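Local coordinates for Lmo2181 protein (Listeria monocytogenes serovar 1/2a, PDB 5JCV) that anchors surface proteins to the bacterial cell wall as a sortase B transpeptidase, cleaving their C-terminal sorting signal through a thioester intermediate, at residues Q8-D13 against H41-E46; K86-D91 against F113-T118; Y108-F113 against R159-S164; D137-V142 against V152-K157. All coordinates share one frame; numbering follows the deposited sequence.

Interaction 1 (Q8-D13 against H41-E46); sequences QKLNKD and HNYKNE
L10 and D13, on one side of the N-terminal helix 4-13, meet Y43 and N45 of a type I beta turn, N42 to N45, that follows helix 37-40. The apolar part of the contact is carried by L10. Its CG stands trans to the backbone N (chi1 176°), which brings CD1 to the backbone and ring of Y43, 3.5 Å from Y43 O and 4.1 Å from Y43 CD1. That methyl meets the ring obliquely, and both residues also pack on L7 of the second subunit, so a leucine and a tyrosine with apolar surface to share suit a place next to the dimer partner.

The polar part lies beside it. The carboxylate of buried D13 and the side-chain amide of N45 approach from opposite directions, their planes 37° apart, while the K9 chain crosses N45 at a slant, its CD methylene against the end of the amide. Asparagine also fits the backbone here, because N45 has positive phi and psi, a left-handed conformation that this residue tolerates well.

Hydrogen bonds inside the loop fix its shape. N42 N bonds to E46 O, N45 N to N42 O, and N42 OD1 forms an Asx turn with K44 N. That oxygen also takes E46 N, the two N-H groups coming from opposite faces of the amide plane. On the other branch, N42 ND2 donates almost within its own amide plane to E46 OE1 at 3.1 Å.

Interaction 2 (K86-D91 against F113-T118); sequences KYLDKD and FAVYET
V115 presents its CG1 methyl to Y87 on the 3-10 segment that precedes helix 90-95. CG1, trans to the backbone N (chi1 168°), lies 3.5 Å from Y87 O and 3.9 Å from Y87 CB; the tyrosine ring itself leads off elsewhere. L88 adds a looser touch, CD2 lying 4.5 Å from V115 CG1. Its other methyl, CD1, comes to 4.0 Å from E117 OE1 where the two side chains cross at about a right angle, near the surface.

In the next shell, Y87 is held at both ends: its carbonyl accepts from Y148 OH, and its hydroxyl bonds to H96 O, while F92 meets its ring edge-to-face. V115 also packs on M177 and I179 of the neighbouring strand, just beyond the classic beta bulge that F113 and A114 form opposite Q180. D89 is the N-cap residue of helix 90-95, its OD1 accepting from D91 N in the first turn at 3.0 Å, from above the carboxylate plane.

No hydrogen bond joins the two segments. Valine is beta-branched and suits an extended strand, and its short side chain lets the Y87 backbone come close. The fit rests on van der Waals contact, with the polar ends of Y87 satisfied by other partners.

Interaction 3 (Y108-F113 against R159-S164); sequences YEVEIF and RIITLS
V110 against I161 and F113 against I160 make a buried, wholly apolar contact between two strands of the sortase beta barrel, 107-118 and 160-165, that are not neighbours in the sheet. The chain is the sortase domain of a longer, membrane-anchored protein. Strand 176-182 runs between the two, pairing with 108-113 through the backbone bonds of E111 to K182 and F113 to Q180. The two segments therefore meet through side chains alone.

I160 and I161, consecutive in their strand, point to different faces of it. I161 turns toward the barrel interior, where I70 and Y101 also touch it. Its CG2 lies near both methyls of V110, 3.3 Å from V110 CG1 and 3.6 Å from V110 CG2; the shorter spacing is tighter than usual for methyls and may partly reflect coordinate error. The two side chains cross at about a right angle.

I160 looks the other way, toward helix 132-145. Its CG2 meets the F113 ring obliquely, 3.7 Å from CE2 and 4.0 Å from CZ. The ring arrives there because F113 CG sits between the backbone N and the carbonyl carbon (chi1 72°), and V154 and L139 cover it further.

Beta-branched residues suit strands, and valine and isoleucine offer methyls at the short reach needed here, whereas phenylalanine spans a longer gap. With neither charge nor hydrogen bond across it, the contact relies on burial of hydrocarbon, one pair inside the barrel and the other on the side of the helix.

Interaction 4 (D137-V142 against V152-K157); sequences DYLQKV and VKVSGK
L139 points from helix 132-145 toward the loop 152-157, and one of its methyls makes nearly the whole contact. With CG trans to the carbonyl carbon (chi1 -67°) and the chain extended beyond it (chi2 172°), CD1 reaches the loop backbone between S155 and G156. It lies 3.5 Å from both S155 C and S155 O, and 3.7 Å from G156 N, which belongs to the same peptide. The methyl thus rests mainly against a flat peptide group, with V154 at its side: the valine starts from the loop toward the helix, and its CG2, trans to its own backbone N, stands 4.0 Å from L139 CD1. A leucine suits this place because its branched end carries a methyl far enough from the helix to meet the loop backbone, while the shorter valine needs only to lean in from the loop.

S155 is oriented the other way. Its side chain turns from the helix, and its OG takes K157 N at 3.2 Å in an ST turn, a small hydroxyl being well suited to closing so tight a bend. Further bonds hold the loop: S155 N to D158 OD2, and V154 O to K143 NZ near the end of the same helix. F113 of strand 107-118 touches both L139 and V154, so helix and loop are packed together on the sheet.

No hydrogen bond links 137-142 to 152-157. The contact is one of van der Waals packing that buries the leucine methyl, while polar atoms of the loop make their bonds with other partners.

In the fold
Interactions 2, 3 and 4 gather round strand 107-118. The segments of interactions 2 and 3 overlap at F113, whose ring works in interaction 3 and also packs on V154 of interaction 4. Interaction 3 is the core of the set, about 7 Å from the chain centre and made of hydrocarbon alone. Interaction 4, largely buried but farther from that centre, lays a helix and loop over the outside of the barrel, and Y138 touches I160. Interaction 2 grades from a buried valine to an exposed leucine and glutamate. Interaction 1 stands apart, its centre about 25 Å or more from those of the others, at the dimer side; there polar groups enter the contact beside the apolar pair.

Interaction 1 (Q8-D13 against H41-E46)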
# COMPACT_ATOMS: atom_id res chain seq x y z
N GLN A 8 2.86 -12.24 3.43
CA GLN A 8 2.91 -11.12 4.38
C GLN A 8 4.18 -10.27 4.20
O GLN A 8 4.10 -9.05 4.21
CB GLN A 8 2.80 -11.63 5.83
CG GLN A 8 2.88 -10.51 6.86
CD GLN A 8 2.43 -10.89 8.26
OE1 GLN A 8 2.59 -12.04 8.74
NE2 GLN A 8 1.84 -9.91 8.94
N LYS A 9 5.33 -10.94 4.04
CA LYS A 9 6.61 -10.31 3.69
C LYS A 9 6.48 -9.44 2.46
O LYS A 9 6.83 -8.26 2.47
CB LYS A 9 7.69 -11.37 3.36
CG LYS A 9 8.61 -11.80 4.49
CD LYS A 9 9.80 -12.61 3.94
CE LYS A 9 10.55 -13.38 5.02
NZ LYS A 9 9.81 -14.59 5.51
N LEU A 10 5.97 -10.02 1.38
CA LEU A 10 5.78 -9.30 0.13
C LEU A 10 4.93 -8.04 0.29
O LEU A 10 5.18 -7.04 -0.35
CB LEU A 10 5.16 -10.23 -0.91
CG LEU A 10 4.79 -9.65 -2.28
CD1 LEU A 10 6.05 -9.11 -2.94
CD2 LEU A 10 4.10 -10.68 -3.17
N ASN A 11 3.91 -8.10 1.15
CA ASN A 11 2.99 -6.97 1.35
C ASN A 11 3.61 -5.80 2.09
O ASN A 11 3.19 -4.68 1.94
CB ASN A 11 1.76 -7.44 2.12
CG ASN A 11 0.80 -6.32 2.40
OD1 ASN A 11 0.65 -5.87 3.53
ND2 ASN A 11 0.10 -5.85 1.34
N LYS A 12 4.58 -6.06 2.94
CA LYS A 12 5.36 -4.96 3.51
C LYS A 12 6.48 -4.44 2.55
O LYS A 12 6.77 -3.24 2.50
CB LYS A 12 6.02 -5.46 4.79
CG LYS A 12 6.75 -4.39 5.60
CD LYS A 12 7.34 -4.96 6.88
CE LYS A 12 8.55 -5.83 6.58
NZ LYS A 12 9.08 -6.44 7.85
N ASP A 13 7.11 -5.35 1.81
CA ASP A 13 8.27 -5.03 0.98
C ASP A 13 7.89 -4.27 -0.28
O ASP A 13 8.61 -3.35 -0.67
CB ASP A 13 8.98 -6.32 0.57
CG ASP A 13 9.58 -7.07 1.74
OD1 ASP A 13 9.73 -6.49 2.83
OD2 ASP A 13 9.92 -8.24 1.57
N HIS A 41 18.50 -9.19 -4.16
CA HIS A 41 17.38 -10.07 -3.88
C HIS A 41 16.19 -9.71 -4.78
O HIS A 41 15.94 -8.54 -5.08
CB HIS A 41 16.95 -9.95 -2.41
CG HIS A 41 18.04 -10.31 -1.44
ND1 HIS A 41 19.02 -9.42 -1.07
CD2 HIS A 41 18.30 -11.47 -0.79
CE1 HIS A 41 19.85 -10.02 -0.22
NE2 HIS A 41 19.44 -11.26 -0.04
N ASN A 42 15.42 -10.72 -5.14
CA ASN A 42 14.26 -10.50 -5.99
C ASN A 42 13.07 -10.10 -5.12
O ASN A 42 13.24 -9.81 -3.96
CB ASN A 42 14.00 -11.74 -6.84
CG ASN A 42 13.53 -12.91 -6.01
OD1 ASN A 42 13.24 -12.78 -4.79
ND2 ASN A 42 13.43 -14.08 -6.67
N TYR A 43 11.89 -10.05 -5.70
CA TYR A 43 10.72 -9.57 -4.96
C TYR A 43 10.21 -10.57 -3.89
O TYR A 43 9.42 -10.20 -3.03
CB TYR A 43 9.58 -9.16 -5.92
CG TYR A 43 8.91 -10.30 -6.65
CD1 TYR A 43 7.93 -11.08 -6.03
CD2 TYR A 43 9.24 -10.60 -7.97
CE1 TYR A 43 7.33 -12.13 -6.69
CE2 TYR A 43 8.63 -11.64 -8.64
CZ TYR A 43 7.69 -12.41 -7.99
OH TYR A 43 7.09 -13.44 -8.67
N LYS A 44 10.67 -11.82 -3.97
CA LYS A 44 10.35 -12.86 -3.00
C LYS A 44 11.41 -12.94 -1.90
O LYS A 44 11.39 -13.86 -1.08
CB LYS A 44 10.27 -14.22 -3.70
CG LYS A 44 9.08 -14.38 -4.65
CD LYS A 44 9.07 -15.77 -5.26
CE LYS A 44 7.94 -15.94 -6.26
NZ LYS A 44 8.01 -17.25 -6.97
N ASN A 45 12.34 -11.99 -1.91
CA ASN A 45 13.43 -11.96 -0.98
C ASN A 45 14.42 -13.11 -1.12
O ASN A 45 15.16 -13.38 -0.20
CB ASN A 45 12.90 -11.85 0.45
CG ASN A 45 12.40 -10.45 0.78
OD1 ASN A 45 11.91 -10.19 1.88
ND2 ASN A 45 12.52 -9.55 -0.17
N GLU A 46 14.47 -13.74 -2.30
CA GLU A 46 15.47 -14.78 -2.59
C GLU A 46 16.67 -14.15 -3.32
O GLU A 46 16.54 -13.22 -4.10
CB GLU A 46 14.88 -15.87 -3.50
CG GLU A 46 13.54 -16.46 -3.05
CD GLU A 46 12.73 -17.06 -4.19
OE1 GLU A 46 13.05 -16.83 -5.37
OE2 GLU A 46 11.75 -17.77 -3.90

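Interaction 2 (K86-D91 against F113-T118)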
# COMPACT_ATOMS: atom_id res chain seq x y z
N LYS A 86 16.83 3.92 -23.59
CA LYS A 86 16.02 4.29 -24.77
C LYS A 86 15.72 5.80 -24.85
O LYS A 86 15.54 6.38 -25.94
CB LYS A 86 14.72 3.52 -24.80
CG LYS A 86 14.83 2.00 -24.99
CD LYS A 86 13.44 1.37 -24.89
CE LYS A 86 13.44 -0.11 -25.22
NZ LYS A 86 13.34 -0.34 -26.69
N TYR A 87 15.68 6.44 -23.69
CA TYR A 87 15.49 7.86 -23.63
C TYR A 87 16.64 8.71 -24.22
O TYR A 87 16.47 9.91 -24.32
CB TYR A 87 15.12 8.30 -22.18
CG TYR A 87 13.68 7.99 -21.86
CD1 TYR A 87 12.68 8.77 -22.38
CD2 TYR A 87 13.31 6.91 -21.06
CE1 TYR A 87 11.34 8.51 -22.14
CE2 TYR A 87 11.96 6.63 -20.82
CZ TYR A 87 10.97 7.44 -21.37
OH TYR A 87 9.59 7.26 -21.16
N LEU A 88 17.79 8.13 -24.59
CA LEU A 88 18.83 8.88 -25.31
C LEU A 88 18.53 9.00 -26.81
O LEU A 88 19.16 9.78 -27.50
CB LEU A 88 20.19 8.18 -25.18
CG LEU A 88 20.81 8.06 -23.79
CD1 LEU A 88 22.06 7.18 -23.85
CD2 LEU A 88 21.11 9.45 -23.24
N ASP A 89 17.61 8.16 -27.29
CA ASP A 89 17.02 8.22 -28.63
C ASP A 89 15.87 9.21 -28.58
O ASP A 89 14.85 8.98 -27.90
CB ASP A 89 16.54 6.82 -28.98
CG ASP A 89 15.79 6.74 -30.30
OD1 ASP A 89 15.55 7.80 -30.92
OD2 ASP A 89 15.43 5.58 -30.67
N LYS A 90 16.02 10.34 -29.28
CA LYS A 90 15.03 11.41 -29.24
C LYS A 90 13.67 10.95 -29.69
O LYS A 90 12.67 11.37 -29.13
CB LYS A 90 15.45 12.61 -30.07
CG LYS A 90 14.51 13.80 -29.83
CD LYS A 90 15.12 15.15 -30.20
CE LYS A 90 14.64 16.27 -29.28
NZ LYS A 90 15.53 17.47 -29.37
N ASP A 91 13.64 10.06 -30.69
CA ASP A 91 12.38 9.54 -31.21
C ASP A 91 11.58 8.87 -30.11
O ASP A 91 10.38 9.11 -29.96
CB ASP A 91 12.62 8.52 -32.33
CG ASP A 91 13.17 9.15 -33.61
OD1 ASP A 91 13.19 10.40 -33.74
OD2 ASP A 91 13.58 8.36 -34.50
N PHE A 113 11.13 15.53 -17.81
CA PHE A 113 11.71 16.82 -18.15
C PHE A 113 13.25 16.83 -18.26
O PHE A 113 13.82 17.79 -18.79
CB PHE A 113 11.25 17.85 -17.14
CG PHE A 113 11.88 17.72 -15.78
CD1 PHE A 113 13.05 18.37 -15.48
CD2 PHE A 113 11.27 16.98 -14.79
CE1 PHE A 113 13.63 18.25 -14.24
CE2 PHE A 113 11.83 16.86 -13.55
CZ PHE A 113 13.02 17.50 -13.27
N ALA A 114 13.93 15.78 -17.79
CA ALA A 114 15.41 15.68 -17.88
C ALA A 114 15.86 14.26 -18.05
O ALA A 114 15.39 13.34 -17.40
CB ALA A 114 16.07 16.26 -16.63
N VAL A 115 16.84 14.10 -18.92
CA VAL A 115 17.40 12.80 -19.30
C VAL A 115 18.93 12.97 -19.43
O VAL A 115 19.38 13.84 -20.14
CB VAL A 115 16.81 12.38 -20.65
CG1 VAL A 115 17.54 11.21 -21.25
CG2 VAL A 115 15.32 12.12 -20.53
N TYR A 116 19.73 12.15 -18.74
CA TYR A 116 21.19 12.21 -18.94
C TYR A 116 21.86 10.96 -18.41
O TYR A 116 21.25 10.18 -17.67
CB TYR A 116 21.80 13.44 -18.25
CG TYR A 116 21.31 13.67 -16.85
CD1 TYR A 116 21.97 13.12 -15.77
CD2 TYR A 116 20.14 14.42 -16.60
CE1 TYR A 116 21.51 13.32 -14.47
CE2 TYR A 116 19.66 14.62 -15.31
CZ TYR A 116 20.36 14.05 -14.26
OH TYR A 116 19.93 14.23 -13.00
N GLU A 117 23.11 10.79 -18.81
CA GLU A 117 24.00 9.81 -18.21
C GLU A 117 24.91 10.58 -17.33
O GLU A 117 25.26 11.74 -17.63
CB GLU A 117 24.89 9.14 -19.25
CG GLU A 117 24.19 8.21 -20.19
CD GLU A 117 25.12 7.73 -21.31
OE1 GLU A 117 25.45 8.54 -22.24
OE2 GLU A 117 25.48 6.54 -21.24
N THR A 118 25.39 9.90 -16.30
CA THR A 118 26.39 10.51 -15.45
C THR A 118 27.26 9.43 -14.81
O THR A 118 26.74 8.41 -14.34
CB THR A 118 25.71 11.28 -14.33
OG1 THR A 118 26.71 11.89 -13.50
CG2 THR A 118 24.82 10.33 -13.51

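Interaction 3 (Y108-F113 against R159-S164)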
# COMPACT_ATOMS: atom_id res chain seq x y z
N TYR A 108 0.41 7.94 -10.46
CA TYR A 108 0.74 9.26 -11.06
C TYR A 108 1.18 9.01 -12.51
O TYR A 108 1.76 7.97 -12.80
CB TYR A 108 1.87 9.98 -10.32
CG TYR A 108 1.63 10.12 -8.82
CD1 TYR A 108 1.26 11.35 -8.27
CD2 TYR A 108 1.76 9.02 -7.97
CE1 TYR A 108 1.03 11.49 -6.91
CE2 TYR A 108 1.53 9.13 -6.61
CZ TYR A 108 1.15 10.37 -6.09
OH TYR A 108 0.91 10.48 -4.76
N GLU A 109 0.92 9.97 -13.40
CA GLU A 109 1.49 9.98 -14.74
C GLU A 109 2.61 11.02 -14.84
O GLU A 109 2.37 12.21 -15.03
CB GLU A 109 0.46 10.23 -15.82
CG GLU A 109 0.58 9.26 -17.00
CD GLU A 109 0.01 7.89 -16.65
OE1 GLU A 109 -0.64 7.77 -15.58
OE2 GLU A 109 0.20 6.94 -17.44
N VAL A 110 3.83 10.53 -14.75
CA VAL A 110 4.98 11.37 -14.56
C VAL A 110 5.40 11.94 -15.90
O VAL A 110 5.52 11.20 -16.87
CB VAL A 110 6.14 10.56 -13.98
CG1 VAL A 110 7.32 11.48 -13.72
CG2 VAL A 110 5.73 9.87 -12.67
N GLU A 111 5.67 13.24 -15.91
CA GLU A 111 6.03 13.98 -17.09
C GLU A 111 7.55 14.23 -17.12
O GLU A 111 8.08 15.09 -16.38
CB GLU A 111 5.28 15.32 -17.08
CG GLU A 111 4.86 15.79 -18.45
CD GLU A 111 4.17 17.16 -18.47
OE1 GLU A 111 3.61 17.64 -17.44
OE2 GLU A 111 4.19 17.76 -19.58
N ILE A 112 8.25 13.52 -17.99
CA ILE A 112 9.69 13.59 -18.07
C ILE A 112 10.18 14.97 -18.54
O ILE A 112 9.71 15.50 -19.54
CB ILE A 112 10.23 12.52 -19.03
CG1 ILE A 112 10.02 11.13 -18.43
CG2 ILE A 112 11.71 12.74 -19.31
CD1 ILE A 112 9.98 10.02 -19.47
N PHE A 113 11.13 15.53 -17.81
CA PHE A 113 11.71 16.82 -18.15
C PHE A 113 13.25 16.83 -18.26
O PHE A 113 13.82 17.79 -18.79
CB PHE A 113 11.25 17.85 -17.14
CG PHE A 113 11.88 17.72 -15.78
CD1 PHE A 113 13.05 18.37 -15.48
CD2 PHE A 113 11.27 16.98 -14.79
CE1 PHE A 113 13.63 18.25 -14.24
CE2 PHE A 113 11.83 16.86 -13.55
CZ PHE A 113 13.02 17.50 -13.27
N ARG A 159 7.10 18.70 -7.43
CA ARG A 159 7.83 17.56 -6.89
C ARG A 159 8.14 16.58 -8.01
O ARG A 159 7.38 16.48 -8.96
CB ARG A 159 7.00 16.83 -5.86
CG ARG A 159 6.91 17.54 -4.53
CD ARG A 159 6.12 16.66 -3.57
NE ARG A 159 4.89 16.25 -4.26
CZ ARG A 159 3.78 16.98 -4.31
NH1 ARG A 159 3.71 18.14 -3.65
NH2 ARG A 159 2.74 16.53 -5.03
N ILE A 160 9.23 15.82 -7.86
CA ILE A 160 9.72 14.95 -8.95
C ILE A 160 10.02 13.52 -8.57
O ILE A 160 10.05 13.14 -7.40
CB ILE A 160 10.97 15.52 -9.63
CG1 ILE A 160 12.19 15.36 -8.73
CG2 ILE A 160 10.77 16.97 -10.02
CD1 ILE A 160 13.42 16.01 -9.32
N ILE A 161 10.21 12.72 -9.60
CA ILE A 161 10.62 11.34 -9.44
C ILE A 161 11.80 11.11 -10.38
O ILE A 161 11.83 11.62 -11.49
CB ILE A 161 9.46 10.36 -9.63
CG1 ILE A 161 9.95 8.93 -9.81
CG2 ILE A 161 8.62 10.76 -10.80
CD1 ILE A 161 8.92 7.88 -9.50
N THR A 162 12.80 10.37 -9.86
CA THR A 162 14.05 10.11 -10.56
C THR A 162 14.15 8.61 -10.73
O THR A 162 14.05 7.85 -9.73
CB THR A 162 15.27 10.60 -9.75
OG1 THR A 162 15.14 11.99 -9.45
CG2 THR A 162 16.55 10.41 -10.51
N LEU A 163 14.33 8.19 -11.97
CA LEU A 163 14.66 6.82 -12.24
C LEU A 163 16.17 6.75 -12.53
O LEU A 163 16.68 7.51 -13.34
CB LEU A 163 13.83 6.33 -13.41
CG LEU A 163 12.33 6.44 -13.30
CD1 LEU A 163 11.73 5.79 -14.51
CD2 LEU A 163 11.70 5.80 -12.08
N SER A 164 16.86 5.83 -11.88
CA SER A 164 18.33 5.70 -12.06
C SER A 164 18.81 4.28 -12.01
O SER A 164 18.35 3.48 -11.17
CB SER A 164 19.02 6.44 -10.94
OG SER A 164 20.44 6.37 -11.01

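Interaction 4 (D137-V142 against V152-K157)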
# COMPACT_ATOMS: atom_id res chain seq x y z
N ASP A 137 17.46 25.61 -7.21
CA ASP A 137 18.88 25.51 -7.60
C ASP A 137 19.15 24.10 -8.16
O ASP A 137 19.83 23.95 -9.18
CB ASP A 137 19.84 25.72 -6.41
CG ASP A 137 19.54 26.98 -5.59
OD1 ASP A 137 18.99 27.97 -6.12
OD2 ASP A 137 19.89 26.99 -4.40
N TYR A 138 18.63 23.08 -7.47
CA TYR A 138 18.68 21.69 -7.92
C TYR A 138 18.10 21.54 -9.34
O TYR A 138 18.73 20.95 -10.22
CB TYR A 138 17.98 20.78 -6.91
CG TYR A 138 17.93 19.33 -7.31
CD1 TYR A 138 18.84 18.41 -6.83
CD2 TYR A 138 16.95 18.87 -8.15
CE1 TYR A 138 18.79 17.08 -7.20
CE2 TYR A 138 16.87 17.55 -8.52
CZ TYR A 138 17.79 16.65 -8.07
OH TYR A 138 17.68 15.33 -8.49
N LEU A 139 16.93 22.11 -9.57
CA LEU A 139 16.27 21.95 -10.86
C LEU A 139 17.02 22.61 -11.98
O LEU A 139 17.08 22.08 -13.09
CB LEU A 139 14.85 22.48 -10.81
CG LEU A 139 13.92 21.68 -9.90
CD1 LEU A 139 12.58 22.40 -9.76
CD2 LEU A 139 13.73 20.26 -10.42
N GLN A 140 17.57 23.78 -11.69
CA GLN A 140 18.44 24.47 -12.62
C GLN A 140 19.63 23.59 -13.00
O GLN A 140 19.94 23.44 -14.18
CB GLN A 140 18.89 25.80 -11.98
CG GLN A 140 20.13 26.45 -12.57
CD GLN A 140 19.91 26.97 -13.98
OE1 GLN A 140 18.78 27.03 -14.48
NE2 GLN A 140 21.01 27.36 -14.63
N LYS A 141 20.29 22.98 -12.02
CA LYS A 141 21.46 22.16 -12.31
C LYS A 141 21.09 20.96 -13.19
O LYS A 141 21.76 20.72 -14.19
CB LYS A 141 22.17 21.70 -11.02
CG LYS A 141 22.81 22.85 -10.25
CD LYS A 141 24.10 22.46 -9.53
CE LYS A 141 24.63 23.62 -8.67
NZ LYS A 141 25.95 23.36 -8.00
N VAL A 142 20.03 20.21 -12.83
CA VAL A 142 19.72 18.97 -13.55
C VAL A 142 19.14 19.21 -14.95
O VAL A 142 19.32 18.38 -15.84
CB VAL A 142 18.82 17.97 -12.79
CG1 VAL A 142 19.43 17.58 -11.46
CG2 VAL A 142 17.41 18.51 -12.61
N VAL A 152 8.87 20.97 -21.05
CA VAL A 152 8.24 20.89 -19.74
C VAL A 152 8.97 21.82 -18.83
O VAL A 152 10.17 21.64 -18.56
CB VAL A 152 8.29 19.47 -19.12
CG1 VAL A 152 7.70 19.48 -17.71
CG2 VAL A 152 7.58 18.44 -19.99
N LYS A 153 8.26 22.81 -18.33
CA LYS A 153 8.84 23.62 -17.29
C LYS A 153 8.36 23.08 -15.96
O LYS A 153 7.30 22.46 -15.87
CB LYS A 153 8.52 25.13 -17.46
CG LYS A 153 9.61 26.06 -16.91
CD LYS A 153 11.03 25.65 -17.36
CE LYS A 153 12.13 26.55 -16.83
NZ LYS A 153 12.40 27.68 -17.76
N VAL A 154 9.18 23.33 -14.94
CA VAL A 154 9.03 22.77 -13.62
C VAL A 154 9.65 23.79 -12.67
O VAL A 154 10.67 24.41 -12.99
CB VAL A 154 9.71 21.36 -13.53
CG1 VAL A 154 11.10 21.40 -14.12
CG2 VAL A 154 9.74 20.79 -12.11
N SER A 155 9.02 23.97 -11.51
CA SER A 155 9.43 24.97 -10.55
C SER A 155 9.69 24.31 -9.22
O SER A 155 9.26 23.19 -8.96
CB SER A 155 8.35 26.07 -10.38
OG SER A 155 7.28 25.68 -9.51
N GLY A 156 10.34 25.06 -8.36
CA GLY A 156 10.67 24.63 -7.01
C GLY A 156 9.47 24.25 -6.20
O GLY A 156 9.62 23.68 -5.11
N LYS A 157 8.28 24.61 -6.69
CA LYS A 157 7.02 24.25 -6.07
C LYS A 157 6.58 22.84 -6.49
O LYS A 157 5.85 22.18 -5.75
CB LYS A 157 5.94 25.28 -6.44
CG LYS A 157 6.28 26.72 -6.06
CD LYS A 157 5.06 27.62 -6.17
CE LYS A 157 5.40 29.00 -6.73
NZ LYS A 157 4.15 29.71 -7.14